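Local coordinates for ABC transporter, substrate binding protein (Agrobacterium tumefaciens, PDB 3C9H), which probably binds a solute in the periplasm for delivery to an ABC transporter, and carries a bound magnesium ion, at residues A[159-162]-A[163-167]; A[281-284]-A[285-288]; A[335-338]-A[339-342]; A[252-255]-A[256-260]. All coordinates share one frame; numbering follows the deposited sequence.

Contact 1. Residues A[159-162]-A[163-167]; sequences VDYL and ERHAK
Glu163 N bonds to Val159 O and Arg164 N to Asp160 O, two i+4 helix bonds, and the helix then runs out at His165, the first residue to leave helical geometry. Tyr161 O is the acceptor where this happens. It takes two bonds from His165: one from the backbone N at 2.9 Å, and one from the ring ND1, also at 2.9 Å from Tyr161 O. The ND1 donor has the carbonyl oxygen in its ring plane, so the imidazole is fixed in its rotation. Its bond implies a hydrogen on ND1.

The same turn of the ring lays His165 over one face of Tyr161. The two form an offset stack, with centroids 4.1 Å apart and planes at 22°. His165 ND1 and CE1 lie over the face of Tyr161, off-centre above its CD1–CE1 bond, with CD1 to ND1 at 3.4 Å. The phenol reaches this place because its CG is anti to the backbone N (chi1 171°).

Next to the stack, one residue earlier, Arg164 bends at chi3 and brings NE to Asp160 OD2 at 2.9 Å, a salt bridge. The carboxylate oxygen lies near the guanidinium plane, but NE meets OD2 from above the carboxylate plane. Arg164 NH2 makes a salt bridge to Glu149, so two carboxylates share the guanidinium. Glu163 lies alongside Val159, with OE2 3.4 Å from CG1. Val159 and Leu162 pack on Ala204 of helix 198-207. The whole is a helix C-terminus in which an i+4 salt bridge and a histidine side chain bonded back to a carbonyl close the last turn of helix 155-164.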
loop_
_atom_site.group_PDB
_atom_site.type_symbol
_atom_site.label_atom_id
_atom_site.label_comp_id
_atom_site.label_asym_id
_atom_site.label_seq_id
_atom_site.Cartn_x
_atom_site.Cartn_y
_atom_site.Cartn_z
ATOM N N VAL A 159 -2.624 -23.234 -3.563
ATOM C CA VAL A 159 -3.884 -23.955 -3.763
ATOM C C VAL A 159 -3.717 -25.433 -3.412
ATOM O O VAL A 159 -4.545 -25.998 -2.691
ATOM C CB VAL A 159 -4.402 -23.785 -5.203
ATOM C CG1 VAL A 159 -5.547 -24.757 -5.500
ATOM C CG2 VAL A 159 -4.859 -22.321 -5.448
ATOM N N ASP A 160 -2.640 -26.037 -3.898
ATOM C CA ASP A 160 -2.303 -27.434 -3.557
ATOM C C ASP A 160 -2.151 -27.649 -2.051
ATOM O O ASP A 160 -2.671 -28.624 -1.520
ATOM C CB ASP A 160 -1.031 -27.875 -4.285
ATOM C CG ASP A 160 -0.773 -29.383 -4.168
ATOM O OD1 ASP A 160 -1.729 -30.184 -4.319
ATOM O OD2 ASP A 160 0.391 -29.767 -3.925
ATOM N N TYR A 161 -1.449 -26.753 -1.364
ATOM C CA TYR A 161 -1.294 -26.868 0.093
ATOM C C TYR A 161 -2.659 -26.829 0.796
ATOM O O TYR A 161 -2.929 -27.632 1.690
ATOM C CB TYR A 161 -0.380 -25.762 0.660
ATOM C CG TYR A 161 -0.368 -25.698 2.176
ATOM C CD1 TYR A 161 0.575 -26.410 2.925
ATOM C CD2 TYR A 161 -1.318 -24.954 2.866
ATOM C CE1 TYR A 161 0.574 -26.361 4.336
ATOM C CE2 TYR A 161 -1.330 -24.901 4.263
ATOM C CZ TYR A 161 -0.378 -25.598 4.992
ATOM O OH TYR A 161 -0.406 -25.519 6.383
ATOM N N LEU A 162 -3.507 -25.881 0.391
ATOM C CA LEU A 162 -4.853 -25.757 0.943
ATOM C C LEU A 162 -5.648 -27.046 0.783
ATOM O O LEU A 162 -6.365 -27.457 1.692
ATOM C CB LEU A 162 -5.614 -24.616 0.253
ATOM C CG LEU A 162 -5.109 -23.198 0.517
ATOM C CD1 LEU A 162 -6.016 -22.204 -0.208
ATOM C CD2 LEU A 162 -4.992 -22.906 2.027
ATOM N N GLU A 163 -5.512 -27.662 -0.385
ATOM C CA GLU A 163 -6.201 -28.914 -0.696
ATOM C C GLU A 163 -5.624 -30.078 0.115
ATOM O O GLU A 163 -6.367 -30.788 0.784
ATOM C CB GLU A 163 -6.191 -29.181 -2.214
ATOM C CG GLU A 163 -7.216 -28.281 -2.936
ATOM C CD GLU A 163 -7.017 -28.122 -4.459
ATOM O OE1 GLU A 163 -6.118 -28.768 -5.060
ATOM O OE2 GLU A 163 -7.785 -27.320 -5.055
ATOM N N ARG A 164 -4.311 -30.240 0.117
ATOM C CA ARG A 164 -3.692 -31.314 0.896
ATOM C C ARG A 164 -3.875 -31.184 2.411
ATOM O O ARG A 164 -3.824 -32.194 3.102
ATOM C CB ARG A 164 -2.213 -31.474 0.523
ATOM C CG ARG A 164 -2.030 -31.930 -0.921
ATOM C CD ARG A 164 -0.574 -32.173 -1.305
ATOM N NE ARG A 164 0.184 -30.931 -1.243
ATOM C CZ ARG A 164 0.931 -30.541 -0.210
ATOM N NH1 ARG A 164 1.059 -31.282 0.882
ATOM N NH2 ARG A 164 1.545 -29.376 -0.274
ATOM N N HIS A 165 -4.105 -29.971 2.926
ATOM C CA HIS A 165 -4.310 -29.759 4.366
ATOM C C HIS A 165 -5.686 -29.185 4.704
ATOM O O HIS A 165 -5.825 -28.391 5.643
ATOM C CB HIS A 165 -3.231 -28.842 4.928
ATOM C CG HIS A 165 -1.840 -29.322 4.672
ATOM N ND1 HIS A 165 -1.234 -29.220 3.439
ATOM C CD2 HIS A 165 -0.940 -29.918 5.488
ATOM C CE1 HIS A 165 -0.019 -29.733 3.507
ATOM N NE2 HIS A 165 0.186 -30.164 4.738
ATOM N N ALA A 166 -6.707 -29.620 3.966
ATOM C CA ALA A 166 -8.066 -29.080 4.093
ATOM C C ALA A 166 -8.508 -28.775 5.531
ATOM O O ALA A 166 -8.984 -27.671 5.815
ATOM C CB ALA A 166 -9.067 -30.015 3.430
ATOM N N LYS A 167 -8.349 -29.746 6.431
ATOM C CA LYS A 167 -8.860 -29.614 7.805
ATOM C C LYS A 167 -7.999 -28.707 8.663
ATOM O O LYS A 167 -8.518 -27.930 9.452
ATOM C CB LYS A 167 -8.991 -30.992 8.487
ATOM C CG LYS A 167 -10.091 -31.870 7.892
ATOM C CD LYS A 167 -10.170 -33.256 8.573
ATOM C CE LYS A 167 -10.707 -34.327 7.615
ATOM N NZ LYS A 167 -9.673 -34.768 6.613
#

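Contact 2. Residues A[281-284]-A[285-288]; sequences LEFF and MSKE
Ser286 OG lies over one face of the Phe283 ring, while the carboxylate of Glu288 comes to the edge of the same ring. The ring and carboxylate planes are 84° apart. Glu288 CD is 3.7 Å from Phe283 CE1, and OE2 lies in the ring plane. This edge-on approach is consistent with the slightly positive rim of the ring facing a carboxylate.

Ser286 OG donates to Phe283 O at 2.6 Å, in the carbonyl plane and on a lone pair. It can do so because OG sits between the backbone N and the carbonyl carbon (chi1 72°). Ser286 N also donates to Phe283 O, at 3.1 Å, but from above the carbonyl plane, 70° out of it. One carbonyl is thus held by two donors of one residue. The same OG caps Gly289 N, which makes Ser286 the N-cap of the next helix.

On another side of the helix, Leu281 and Met285 pack at a slant to each other. Leu281 CD1 is 4.0 Å from Met285 SD. Met285 N also bonds to Leu281 O at 3.0 Å.

The joint links helix 274-285 to helix 287-296. Phe283 rests on Met50 and Phe54 of helix 44-57 and on Ile292. Phe284 meets Phe92 edge-to-face and packs on Met50 and Met293. Leu281 and Met285 pack against Tyr130 of strand 129-131.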
loop_
_atom_site.group_PDB
_atom_site.type_symbol
_atom_site.label_atom_id
_atom_site.label_comp_id
_atom_site.label_asym_id
_atom_site.label_seq_id
_atom_site.Cartn_x
_atom_site.Cartn_y
_atom_site.Cartn_z
ATOM N N LEU A 281 5.509 16.773 0.668
ATOM C CA LEU A 281 5.785 16.000 -0.559
ATOM C C LEU A 281 7.244 16.087 -0.991
ATOM O O LEU A 281 7.901 15.074 -1.251
ATOM C CB LEU A 281 4.857 16.471 -1.684
ATOM C CG LEU A 281 5.037 15.830 -3.041
ATOM C CD1 LEU A 281 5.028 14.258 -2.968
ATOM C CD2 LEU A 281 3.995 16.376 -4.016
ATOM N N GLU A 282 7.780 17.299 -1.051
ATOM C CA GLU A 282 9.192 17.478 -1.341
ATOM C C GLU A 282 10.068 16.662 -0.370
ATOM O O GLU A 282 11.032 16.017 -0.799
ATOM C CB GLU A 282 9.559 18.960 -1.256
ATOM C CG GLU A 282 10.881 19.320 -1.869
ATOM C CD GLU A 282 10.944 20.794 -2.196
ATOM O OE1 GLU A 282 10.825 21.581 -1.228
ATOM O OE2 GLU A 282 11.070 21.156 -3.405
ATOM N N PHE A 283 9.734 16.675 0.922
ATOM C CA PHE A 283 10.498 15.893 1.877
ATOM C C PHE A 283 10.433 14.379 1.582
ATOM O O PHE A 283 11.457 13.694 1.585
ATOM C CB PHE A 283 10.091 16.197 3.321
ATOM C CG PHE A 283 10.834 15.364 4.326
ATOM C CD1 PHE A 283 12.095 15.748 4.776
ATOM C CD2 PHE A 283 10.309 14.163 4.754
ATOM C CE1 PHE A 283 12.792 14.941 5.676
ATOM C CE2 PHE A 283 11.008 13.338 5.657
ATOM C CZ PHE A 283 12.243 13.718 6.108
ATOM N N PHE A 284 9.233 13.869 1.310
ATOM C CA PHE A 284 9.049 12.484 0.914
ATOM C C PHE A 284 9.798 12.103 -0.367
ATOM O O PHE A 284 10.093 10.938 -0.554
ATOM C CB PHE A 284 7.556 12.142 0.773
ATOM C CG PHE A 284 6.923 11.670 2.068
ATOM C CD1 PHE A 284 6.297 10.417 2.148
ATOM C CD2 PHE A 284 6.990 12.457 3.213
ATOM C CE1 PHE A 284 5.738 9.977 3.330
ATOM C CE2 PHE A 284 6.442 12.021 4.406
ATOM C CZ PHE A 284 5.811 10.783 4.468
ATOM N N MET A 285 10.070 13.069 -1.241
ATOM C CA MET A 285 10.782 12.832 -2.510
ATOM C C MET A 285 12.298 12.986 -2.350
ATOM O O MET A 285 13.058 12.506 -3.204
ATOM C CB MET A 285 10.300 13.815 -3.594
ATOM C CG MET A 285 8.853 13.608 -4.116
ATOM S SD MET A 285 8.298 14.912 -5.256
ATOM C CE MET A 285 9.103 14.341 -6.758
ATOM N N SER A 286 12.714 13.649 -1.262
ATOM C CA SER A 286 14.108 14.050 -1.016
ATOM C C SER A 286 15.020 12.838 -0.760
ATOM O O SER A 286 14.553 11.780 -0.339
ATOM C CB SER A 286 14.194 15.019 0.187
ATOM O OG SER A 286 13.969 14.363 1.441
ATOM N N LYS A 287 16.318 13.002 -0.988
ATOM C CA LYS A 287 17.277 11.954 -0.616
ATOM C C LYS A 287 17.121 11.564 0.849
ATOM O O LYS A 287 17.068 10.367 1.157
ATOM C CB LYS A 287 18.721 12.368 -0.916
ATOM C CG LYS A 287 19.697 11.214 -0.844
ATOM C CD LYS A 287 21.116 11.673 -1.126
ATOM C CE LYS A 287 22.092 10.504 -1.068
ATOM N NZ LYS A 287 23.406 10.898 -1.671
ATOM N N GLU A 288 17.009 12.555 1.738
ATOM C CA GLU A 288 16.845 12.312 3.173
ATOM C C GLU A 288 15.596 11.485 3.480
ATOM O O GLU A 288 15.673 10.480 4.166
ATOM C CB GLU A 288 16.796 13.626 3.987
ATOM C CG GLU A 288 16.869 13.399 5.530
ATOM C CD GLU A 288 16.456 14.616 6.398
ATOM O OE1 GLU A 288 16.558 15.786 5.934
ATOM O OE2 GLU A 288 16.032 14.391 7.567
#

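Contact 3. Residues A[335-338]-A[339-342]; sequences YLDQ and VKRS
Asp337 holds its CG between the backbone N and the carbonyl carbon (chi1 70°), and this turns the carboxylate back over the first helical turn toward Lys340. OD1 then accepts from Lys340 N at 2.7 Å. The bond is almost straight, with an N-H...O angle of 174°, and the donor lies nearly in line with the C-O bond of OD1. Lys340 has CG anti to its carbonyl carbon (chi1 -71°), which carries the aliphatic chain past the carboxylate. Lys340 CG is 3.4 Å from Asp337 OD1, and CD is 3.8 Å from OD2. The ammonium goes on beyond: NZ stays 5.2 Å from OD2, too far for a salt bridge, though the opposite charges may still attract.

Asp337 is the N-cap of helix 338-353, and its carboxylate takes up an amide N-H of the first turn that has no carbonyl of a preceding helical turn to bond. A negative group at this end would also be expected to interact favourably with the helix dipole. The regular bonds start at once. Arg341 N donates to Asp337 O at 2.7 Å, and Ser342 N to Gln338 O at 3.0 Å.

Leu336 CB lies 4.3 Å from Lys340 CB, and its side chain packs on Phe185, Ser189 and Glu193 of helix 183-194. Arg341 stretches away from the cap. Its NH1 makes a salt bridge with Asp97, and its guanidinium makes a cation-pi contact with Phe185.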
loop_
_atom_site.group_PDB
_atom_site.type_symbol
_atom_site.label_atom_id
_atom_site.label_comp_id
_atom_site.label_asym_id
_atom_site.label_seq_id
_atom_site.Cartn_x
_atom_site.Cartn_y
_atom_site.Cartn_z
ATOM N N TYR A 335 -6.115 1.804 -15.024
ATOM C CA TYR A 335 -6.978 1.314 -13.950
ATOM C C TYR A 335 -8.429 1.087 -14.370
ATOM O O TYR A 335 -8.937 1.749 -15.275
ATOM C CB TYR A 335 -6.960 2.325 -12.829
ATOM C CG TYR A 335 -5.569 2.714 -12.420
ATOM C CD1 TYR A 335 -5.014 3.931 -12.818
ATOM C CD2 TYR A 335 -4.789 1.857 -11.645
ATOM C CE1 TYR A 335 -3.732 4.293 -12.433
ATOM C CE2 TYR A 335 -3.494 2.219 -11.246
ATOM C CZ TYR A 335 -2.978 3.434 -11.649
ATOM O OH TYR A 335 -1.716 3.774 -11.260
ATOM N N LEU A 336 -9.086 0.182 -13.646
ATOM C CA LEU A 336 -10.480 -0.207 -13.894
ATOM C C LEU A 336 -11.457 0.921 -13.573
ATOM O O LEU A 336 -11.410 1.504 -12.502
ATOM C CB LEU A 336 -10.859 -1.426 -13.042
ATOM C CG LEU A 336 -10.364 -2.801 -13.502
ATOM C CD1 LEU A 336 -8.845 -2.816 -13.615
ATOM C CD2 LEU A 336 -10.832 -3.887 -12.540
ATOM N N ASP A 337 -12.370 1.190 -14.503
ATOM C CA ASP A 337 -13.404 2.172 -14.279
ATOM C C ASP A 337 -14.386 1.719 -13.184
ATOM O O ASP A 337 -14.415 0.548 -12.807
ATOM C CB ASP A 337 -14.124 2.497 -15.599
ATOM C CG ASP A 337 -14.990 1.364 -16.114
ATOM O OD1 ASP A 337 -15.674 0.692 -15.321
ATOM O OD2 ASP A 337 -15.051 1.189 -17.350
ATOM N N GLN A 338 -15.207 2.657 -12.714
ATOM C CA GLN A 338 -16.100 2.433 -11.563
ATOM C C GLN A 338 -17.010 1.212 -11.727
ATOM O O GLN A 338 -17.207 0.442 -10.769
ATOM C CB GLN A 338 -16.954 3.690 -11.286
ATOM C CG GLN A 338 -16.119 4.910 -10.882
ATOM C CD GLN A 338 -16.874 6.216 -11.030
ATOM O OE1 GLN A 338 -17.993 6.358 -10.524
ATOM N NE2 GLN A 338 -16.263 7.186 -11.709
ATOM N N VAL A 339 -17.566 1.033 -12.925
ATOM C CA VAL A 339 -18.506 -0.049 -13.155
ATOM C C VAL A 339 -17.783 -1.387 -13.232
ATOM O O VAL A 339 -18.260 -2.370 -12.690
ATOM C CB VAL A 339 -19.346 0.168 -14.426
ATOM C CG1 VAL A 339 -20.272 -1.017 -14.673
ATOM C CG2 VAL A 339 -20.151 1.449 -14.322
ATOM N N LYS A 340 -16.641 -1.427 -13.911
ATOM C CA LYS A 340 -15.799 -2.636 -13.930
ATOM C C LYS A 340 -15.266 -2.957 -12.546
ATOM O O LYS A 340 -15.148 -4.111 -12.199
ATOM C CB LYS A 340 -14.630 -2.485 -14.880
ATOM C CG LYS A 340 -15.032 -2.506 -16.308
ATOM C CD LYS A 340 -13.835 -2.367 -17.189
ATOM C CE LYS A 340 -14.052 -3.060 -18.534
ATOM N NZ LYS A 340 -12.758 -3.066 -19.290
ATOM N N ARG A 341 -14.945 -1.924 -11.773
ATOM C CA ARG A 341 -14.567 -2.080 -10.388
ATOM C C ARG A 341 -15.642 -2.837 -9.629
ATOM O O ARG A 341 -15.351 -3.826 -8.942
ATOM C CB ARG A 341 -14.306 -0.711 -9.738
ATOM C CG ARG A 341 -13.667 -0.782 -8.352
ATOM C CD ARG A 341 -13.930 0.463 -7.491
ATOM N NE ARG A 341 -13.172 0.388 -6.237
ATOM C CZ ARG A 341 -11.865 0.620 -6.145
ATOM N NH1 ARG A 341 -11.174 0.975 -7.228
ATOM N NH2 ARG A 341 -11.249 0.491 -4.964
ATOM N N SER A 342 -16.887 -2.375 -9.763
ATOM C CA SER A 342 -18.041 -2.985 -9.098
ATOM C C SER A 342 -18.271 -4.406 -9.564
ATOM O O SER A 342 -18.621 -5.258 -8.768
ATOM C CB SER A 342 -19.327 -2.183 -9.357
ATOM O OG SER A 342 -19.332 -0.995 -8.613
#

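Contact 4. Residues A[252-255]-A[256-260]; sequences VLPK and DYTVV
The loop between strand 249-252 and strand 258-268 is held together here by a threonine hydroxyl bonded back to a proline carbonyl. Both strands pair antiparallel with strand 135-142. Thr258 OG1 donates to Pro254 O at 2.8 Å, in the carbonyl plane and on a lone pair. The hydroxyl gets there because OG1 is anti to the carbonyl carbon of its own residue (chi1 -65°). The Pro254 and Thr258 side chains cross at about a right angle. Pro254 CD is 3.5 Å from Thr258 OG1, while Pro254 CB is 3.2 Å from Tyr257 O and 3.5 Å from Asp256 OD1. The proline thus fills the inside of the bend with its ring carbons against oxygens.

Asp256 turns its carboxylate inward, and OD1 takes a weak bond from Tyr257 N at 3.0 Å. Its stronger partner is Arg155, whose NH2 makes a salt bridge to Asp256 OD1 and also bonds Tyr257 O. Tyr257 OH bonds Asp191, and its ring meets Arg155 in a cation-pi contact. Pro254 also packs on Phe139.

Asp256 N is buried with no partner in the model. The chemistry implies that side-chain donors add to the backbone bonds in fixing the bend: the Thr258 hydroxyl ties its two limbs, and the Arg155 guanidinium probably balances the charge of Asp256.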
loop_
_atom_site.group_PDB
_atom_site.type_symbol
_atom_site.label_atom_id
_atom_site.label_comp_id
_atom_site.label_asym_id
_atom_site.label_seq_id
_atom_site.Cartn_x
_atom_site.Cartn_y
_atom_site.Cartn_z
ATOM N N VAL A 252 7.228 -14.918 2.048
ATOM C CA VAL A 252 7.615 -15.459 0.734
ATOM C C VAL A 252 7.189 -14.483 -0.349
ATOM O O VAL A 252 5.997 -14.132 -0.452
ATOM C CB VAL A 252 6.968 -16.860 0.473
ATOM C CG1 VAL A 252 7.469 -17.452 -0.834
ATOM C CG2 VAL A 252 7.247 -17.796 1.589
ATOM N N LEU A 253 8.160 -13.986 -1.128
ATOM C CA LEU A 253 7.831 -13.249 -2.349
ATOM C C LEU A 253 7.430 -14.299 -3.370
ATOM O O LEU A 253 8.224 -15.161 -3.682
ATOM C CB LEU A 253 9.012 -12.408 -2.881
ATOM C CG LEU A 253 9.060 -10.982 -2.310
ATOM C CD1 LEU A 253 9.590 -11.027 -0.887
ATOM C CD2 LEU A 253 9.908 -10.063 -3.190
ATOM N N PRO A 254 6.188 -14.270 -3.846
ATOM C CA PRO A 254 5.793 -15.315 -4.785
ATOM C C PRO A 254 6.692 -15.411 -6.025
ATOM O O PRO A 254 7.000 -14.394 -6.674
ATOM C CB PRO A 254 4.373 -14.907 -5.167
ATOM C CG PRO A 254 3.896 -14.148 -3.997
ATOM C CD PRO A 254 5.066 -13.373 -3.537
ATOM N N LYS A 255 7.069 -16.639 -6.363
ATOM C CA LYS A 255 8.037 -16.890 -7.425
ATOM C C LYS A 255 7.431 -16.927 -8.814
ATOM O O LYS A 255 8.144 -16.681 -9.783
ATOM C CB LYS A 255 8.788 -18.193 -7.156
ATOM C CG LYS A 255 9.679 -18.145 -5.929
ATOM C CD LYS A 255 10.201 -19.524 -5.661
ATOM C CE LYS A 255 11.114 -19.606 -4.446
ATOM N NZ LYS A 255 11.468 -21.053 -4.223
ATOM N N ASP A 256 6.140 -17.258 -8.917
ATOM C CA ASP A 256 5.403 -17.154 -10.192
ATOM C C ASP A 256 5.277 -15.679 -10.661
ATOM O O ASP A 256 5.634 -15.341 -11.781
ATOM C CB ASP A 256 4.040 -17.873 -10.136
ATOM C CG ASP A 256 3.197 -17.519 -8.894
ATOM O OD1 ASP A 256 3.689 -16.865 -7.951
ATOM O OD2 ASP A 256 2.024 -17.939 -8.852
ATOM N N TYR A 257 4.801 -14.796 -9.798
ATOM C CA TYR A 257 4.916 -13.364 -10.056
ATOM C C TYR A 257 4.656 -12.615 -8.754
ATOM O O TYR A 257 3.991 -13.134 -7.849
ATOM C CB TYR A 257 3.933 -12.895 -11.141
ATOM C CG TYR A 257 2.485 -13.014 -10.740
ATOM C CD1 TYR A 257 1.838 -11.995 -10.055
ATOM C CD2 TYR A 257 1.757 -14.156 -11.050
ATOM C CE1 TYR A 257 0.497 -12.127 -9.674
ATOM C CE2 TYR A 257 0.448 -14.281 -10.693
ATOM C CZ TYR A 257 -0.190 -13.275 -10.016
ATOM O OH TYR A 257 -1.523 -13.456 -9.681
ATOM N N THR A 258 5.174 -11.397 -8.669
ATOM C CA THR A 258 4.973 -10.581 -7.478
ATOM C C THR A 258 4.450 -9.216 -7.916
ATOM O O THR A 258 5.145 -8.474 -8.610
ATOM C CB THR A 258 6.272 -10.404 -6.605
ATOM O OG1 THR A 258 6.699 -11.662 -6.059
ATOM C CG2 THR A 258 6.005 -9.472 -5.421
ATOM N N VAL A 259 3.215 -8.906 -7.539
ATOM C CA VAL A 259 2.659 -7.594 -7.796
ATOM C C VAL A 259 3.341 -6.558 -6.896
ATOM O O VAL A 259 3.613 -6.825 -5.715
ATOM C CB VAL A 259 1.143 -7.570 -7.605
ATOM C CG1 VAL A 259 0.640 -6.106 -7.727
ATOM C CG2 VAL A 259 0.452 -8.494 -8.655
ATOM N N VAL A 260 3.638 -5.385 -7.470
ATOM C CA VAL A 260 4.293 -4.300 -6.737
ATOM C C VAL A 260 3.451 -3.025 -6.845
ATOM O O VAL A 260 3.013 -2.605 -7.951
ATOM C CB VAL A 260 5.717 -4.035 -7.228
ATOM C CG1 VAL A 260 6.376 -2.871 -6.442
ATOM C CG2 VAL A 260 6.536 -5.281 -7.100
#

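All four are local contacts within one chain, and none touches another. Contacts 1, 2 and 3 sit at helix ends. Contact 1 is a C-terminal end, contact 3 an N-terminal cap, and contact 2 joins one helix to the next. Contact 4 instead bends the chain between two strands. Contact 3 lies on the surface; the others are partly buried. Contacts 1 and 2 lie on opposite sides of the chain's centre, about 45 Å apart between centres. In contact 2 the Phe284 side chain is about 12 Å from the bound magnesium ion. Serine and aspartate caps serve contacts 2 and 3, whereas contact 1 uses a histidine and contact 4 a threonine. Contacts 3 and 4 both pack on helix 183-194.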